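Local coordinates for xyloglucan-specific endo-beta-1,4-glucanase BoGH5A (Bacteroides ovatus, PDB 3ZMR), which cuts the beta-1,4-glucan backbone of xyloglucan internally, with retention of configuration, to release xyloglucan oligosaccharides, at residues N282-R293 with H319-R330. Sequence-based numbering, arbitrary orientation. Where two conformers were deposited one is given.
Sequences NGFNQVFVNTVR and HFTMPLDIVQNR. With EDO (1,2-ethanediol), chain G.
Arg293 and Asp325 form the tight end of this contact, a side-on salt bridge with the guanidinium and carboxylate planes only 3° apart. Arg293 NE meets Asp325 OD1 at 2.8 Å and Arg293 NH2 meets Asp325 OD2 at 2.9 Å, each on a syn lone pair. Val327 CG2 lies over one guanidinium face, and the Ile326 backbone N grips Asp325 OD1 from the anti side. Arg293 NH1 turns to the carbonyls of Asn299 and Arg302, so a leucine here would probably leave the Asp325 carboxylate without its countercharge and those carbonyls without their donor. One turn back, Val289 CG2 packs on Pro323 CB at 4.1 Å. Gln286, its chain bent at chi2, pairs with both the N-H and the C=O of Leu324: OE1 takes the N-H in its carbonyl plane, while NE2 reaches Leu324 O at 2.9 Å, nearly straight, and also bonds Asn290 OD1, which helps fix the amide's rotation. The solvent side lies at exposed Thr321, where the Asn282 amide spans the chain, ND2 to His319 O (3.0 Å) and OD1 from Thr321 N (3.2 Å), the latter donor standing above the carbonyl plane. A water joins Asn282 OD1, Asn285 ND2 and Thr321 O, and Asn285 ND2 also bonds Gln307 O. Within the TIM barrel, segment 320-330 leads along helix 275-293 from helix 313-319 to strand 331-337; Asn285 and Phe320 both touch Val306 of strand 304-307.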
# COMPACT_ATOMS: atom_id res chain seq x y z
N ASN A 282 -4.09 -8.02 3.90
CA ASN A 282 -2.64 -8.12 4.08
C ASN A 282 -2.05 -9.19 3.14
O ASN A 282 -0.99 -8.98 2.53
CB ASN A 282 -2.28 -8.41 5.53
CG ASN A 282 -2.25 -7.17 6.42
OD1 ASN A 282 -1.58 -6.18 6.11
ND2 ASN A 282 -2.92 -7.27 7.56
N GLY A 283 -2.82 -10.26 2.90
CA GLY A 283 -2.44 -11.28 1.96
C GLY A 283 -2.25 -10.78 0.53
O GLY A 283 -1.36 -11.24 -0.18
N PHE A 284 -3.11 -9.87 0.08
CA PHE A 284 -2.97 -9.27 -1.26
C PHE A 284 -1.61 -8.57 -1.40
O PHE A 284 -0.96 -8.64 -2.44
CB PHE A 284 -4.09 -8.26 -1.56
CG PHE A 284 -5.51 -8.86 -1.62
CD1 PHE A 284 -5.74 -10.17 -2.00
CD2 PHE A 284 -6.60 -8.08 -1.28
CE1 PHE A 284 -7.05 -10.69 -2.03
CE2 PHE A 284 -7.90 -8.56 -1.34
CZ PHE A 284 -8.13 -9.87 -1.71
N ASN A 285 -1.22 -7.84 -0.35
CA ASN A 285 0.10 -7.19 -0.34
C ASN A 285 1.22 -8.21 -0.51
O ASN A 285 2.15 -8.00 -1.28
CB ASN A 285 0.33 -6.37 0.93
CG ASN A 285 -0.53 -5.13 1.02
OD1 ASN A 285 -1.01 -4.59 0.03
ND2 ASN A 285 -0.71 -4.66 2.24
N GLN A 286 1.09 -9.33 0.17
CA GLN A 286 2.07 -10.41 0.05
C GLN A 286 2.11 -11.03 -1.36
O GLN A 286 3.20 -11.28 -1.90
CB GLN A 286 1.83 -11.49 1.11
CG GLN A 286 2.97 -12.52 1.11
CD GLN A 286 4.25 -11.95 1.70
OE1 GLN A 286 4.31 -11.66 2.90
NE2 GLN A 286 5.26 -11.75 0.85
N VAL A 287 0.94 -11.27 -1.95
CA VAL A 287 0.86 -11.76 -3.31
C VAL A 287 1.62 -10.83 -4.27
O VAL A 287 2.39 -11.26 -5.13
CB VAL A 287 -0.59 -11.93 -3.80
CG1 VAL A 287 -0.64 -12.28 -5.28
CG2 VAL A 287 -1.28 -13.04 -2.99
N PHE A 288 1.37 -9.53 -4.15
CA PHE A 288 2.02 -8.55 -4.99
C PHE A 288 3.55 -8.62 -4.83
O PHE A 288 4.27 -8.68 -5.80
CB PHE A 288 1.47 -7.17 -4.63
CG PHE A 288 2.35 -6.01 -5.05
CD1 PHE A 288 2.61 -5.70 -6.39
CD2 PHE A 288 2.94 -5.21 -4.08
CE1 PHE A 288 3.43 -4.63 -6.73
CE2 PHE A 288 3.73 -4.13 -4.42
CZ PHE A 288 3.96 -3.83 -5.73
N VAL A 289 4.04 -8.61 -3.60
CA VAL A 289 5.49 -8.66 -3.38
C VAL A 289 6.08 -9.96 -3.98
O VAL A 289 7.09 -9.93 -4.70
CB VAL A 289 5.84 -8.51 -1.88
CG1 VAL A 289 7.31 -8.80 -1.61
CG2 VAL A 289 5.48 -7.11 -1.43
N ASN A 290 5.45 -11.09 -3.68
CA ASN A 290 5.88 -12.39 -4.19
C ASN A 290 6.03 -12.37 -5.71
O ASN A 290 7.01 -12.84 -6.25
CB ASN A 290 4.87 -13.49 -3.84
CG ASN A 290 4.83 -13.84 -2.38
OD1 ASN A 290 5.69 -13.42 -1.58
ND2 ASN A 290 3.81 -14.63 -2.03
N THR A 291 5.01 -11.84 -6.37
CA THR A 291 4.93 -11.83 -7.82
C THR A 291 6.05 -10.99 -8.45
O THR A 291 6.72 -11.42 -9.37
CB THR A 291 3.53 -11.31 -8.28
OG1 THR A 291 2.49 -12.13 -7.72
CG2 THR A 291 3.41 -11.24 -9.81
N VAL A 292 6.25 -9.77 -7.91
CA VAL A 292 7.30 -8.91 -8.45
C VAL A 292 8.67 -9.54 -8.25
O VAL A 292 9.48 -9.62 -9.17
CB VAL A 292 7.23 -7.50 -7.82
CG1 VAL A 292 8.42 -6.64 -8.27
CG2 VAL A 292 5.90 -6.83 -8.17
N ARG A 293 8.91 -10.01 -7.03
CA ARG A 293 10.25 -10.58 -6.72
C ARG A 293 10.55 -11.85 -7.54
O ARG A 293 11.70 -12.08 -7.91
CB ARG A 293 10.40 -10.87 -5.22
CG ARG A 293 10.30 -9.63 -4.31
CD ARG A 293 11.30 -8.51 -4.61
NE ARG A 293 11.21 -7.48 -3.57
CZ ARG A 293 11.35 -6.17 -3.75
NH1 ARG A 293 11.59 -5.68 -4.96
NH2 ARG A 293 11.21 -5.35 -2.73
N HIS A 319 -3.59 -2.61 12.21
CA HIS A 319 -3.74 -3.89 11.51
C HIS A 319 -2.76 -4.22 10.39
O HIS A 319 -2.75 -5.35 9.90
CB HIS A 319 -5.16 -4.02 10.94
CG HIS A 319 -6.24 -3.79 11.95
ND1 HIS A 319 -6.54 -4.72 12.92
CD2 HIS A 319 -7.09 -2.76 12.13
CE1 HIS A 319 -7.53 -4.26 13.66
NE2 HIS A 319 -7.89 -3.07 13.19
N PHE A 320 -2.00 -3.25 9.90
CA PHE A 320 -1.09 -3.52 8.78
C PHE A 320 0.05 -4.40 9.27
O PHE A 320 0.63 -4.12 10.34
CB PHE A 320 -0.55 -2.21 8.17
CG PHE A 320 0.59 -2.43 7.20
CD1 PHE A 320 0.34 -2.76 5.88
CD2 PHE A 320 1.91 -2.32 7.62
CE1 PHE A 320 1.38 -2.94 4.99
CE2 PHE A 320 2.95 -2.49 6.73
CZ PHE A 320 2.68 -2.85 5.44
N THR A 321 0.35 -5.43 8.50
CA THR A 321 1.54 -6.27 8.73
C THR A 321 2.51 -6.17 7.54
O THR A 321 2.10 -6.16 6.40
CB THR A 321 1.14 -7.73 9.02
OG1 THR A 321 0.48 -8.29 7.87
CG2 THR A 321 0.26 -7.81 10.26
N MET A 322 3.81 -6.13 7.84
CA MET A 322 4.82 -6.05 6.79
C MET A 322 4.87 -7.37 6.03
O MET A 322 4.97 -8.45 6.65
CB MET A 322 6.21 -5.74 7.36
CG MET A 322 6.43 -4.28 7.70
SD MET A 322 6.44 -3.16 6.30
CE MET A 322 8.07 -3.35 5.59
N PRO A 323 4.82 -7.31 4.69
CA PRO A 323 5.04 -8.55 3.97
C PRO A 323 6.46 -9.09 4.20
O PRO A 323 7.39 -8.34 4.42
CB PRO A 323 4.87 -8.15 2.50
CG PRO A 323 4.08 -6.87 2.52
CD PRO A 323 4.52 -6.19 3.79
N LEU A 324 6.60 -10.41 4.07
CA LEU A 324 7.90 -11.03 3.98
C LEU A 324 8.49 -10.67 2.61
O LEU A 324 7.78 -10.56 1.61
CB LEU A 324 7.81 -12.56 4.09
CG LEU A 324 7.22 -13.14 5.37
CD1 LEU A 324 7.08 -14.66 5.21
CD2 LEU A 324 8.09 -12.78 6.57
N ASP A 325 9.79 -10.51 2.56
CA ASP A 325 10.47 -10.12 1.32
C ASP A 325 11.82 -10.86 1.25
O ASP A 325 12.32 -11.40 2.25
CB ASP A 325 10.61 -8.57 1.29
CG ASP A 325 10.89 -7.99 -0.11
OD1 ASP A 325 11.03 -8.76 -1.13
OD2 ASP A 325 10.91 -6.74 -0.21
N ILE A 326 12.41 -10.85 0.06
CA ILE A 326 13.68 -11.54 -0.25
C ILE A 326 14.88 -10.57 -0.18
O ILE A 326 16.03 -11.01 -0.19
CB ILE A 326 13.62 -12.16 -1.68
CG1 ILE A 326 14.79 -13.13 -1.93
CG2 ILE A 326 13.58 -11.06 -2.76
CD1 ILE A 326 14.75 -14.38 -1.09
N VAL A 327 14.60 -9.26 -0.06
CA VAL A 327 15.59 -8.20 0.12
C VAL A 327 15.18 -7.40 1.34
O VAL A 327 14.00 -7.37 1.70
CB VAL A 327 15.74 -7.27 -1.08
CG1 VAL A 327 16.50 -7.96 -2.20
CG2 VAL A 327 14.38 -6.74 -1.52
N GLN A 328 16.17 -6.78 1.98
CA GLN A 328 15.93 -5.98 3.18
C GLN A 328 15.60 -4.53 2.80
O GLN A 328 16.23 -3.93 1.92
CB GLN A 328 17.14 -5.99 4.14
CG GLN A 328 17.49 -7.36 4.71
CD GLN A 328 18.50 -7.31 5.86
OE1 GLN A 328 18.18 -6.84 6.95
NE2 GLN A 328 19.70 -7.82 5.63
N ASN A 329 14.56 -4.01 3.47
CA ASN A 329 14.30 -2.56 3.53
C ASN A 329 14.02 -1.96 2.12
O ASN A 329 14.61 -0.91 1.75
CB ASN A 329 15.44 -1.80 4.23
CG ASN A 329 15.70 -2.31 5.62
OD1 ASN A 329 16.86 -2.58 5.97
ND2 ASN A 329 14.68 -2.44 6.40
N ARG A 330 13.17 -2.65 1.35
CA ARG A 330 12.77 -2.16 0.02
C ARG A 330 11.25 -2.09 -0.12
O ARG A 330 10.71 -2.22 -1.25
CB ARG A 330 13.39 -3.00 -1.10
CG ARG A 330 14.91 -2.92 -1.21
CD ARG A 330 15.40 -1.50 -1.48
NE ARG A 330 16.84 -1.43 -1.81
CZ ARG A 330 17.82 -1.47 -0.91
NH1 ARG A 330 17.55 -1.56 0.40
NH2 ARG A 330 19.09 -1.39 -1.33
C1 EDO G . -8.52 0.25 13.23
O1 EDO G . -8.82 1.63 13.14
C2 EDO G . -9.72 -0.65 13.54
O2 EDO G . -9.50 -1.41 14.73
O HOH W 1 0.45 -6.30 4.33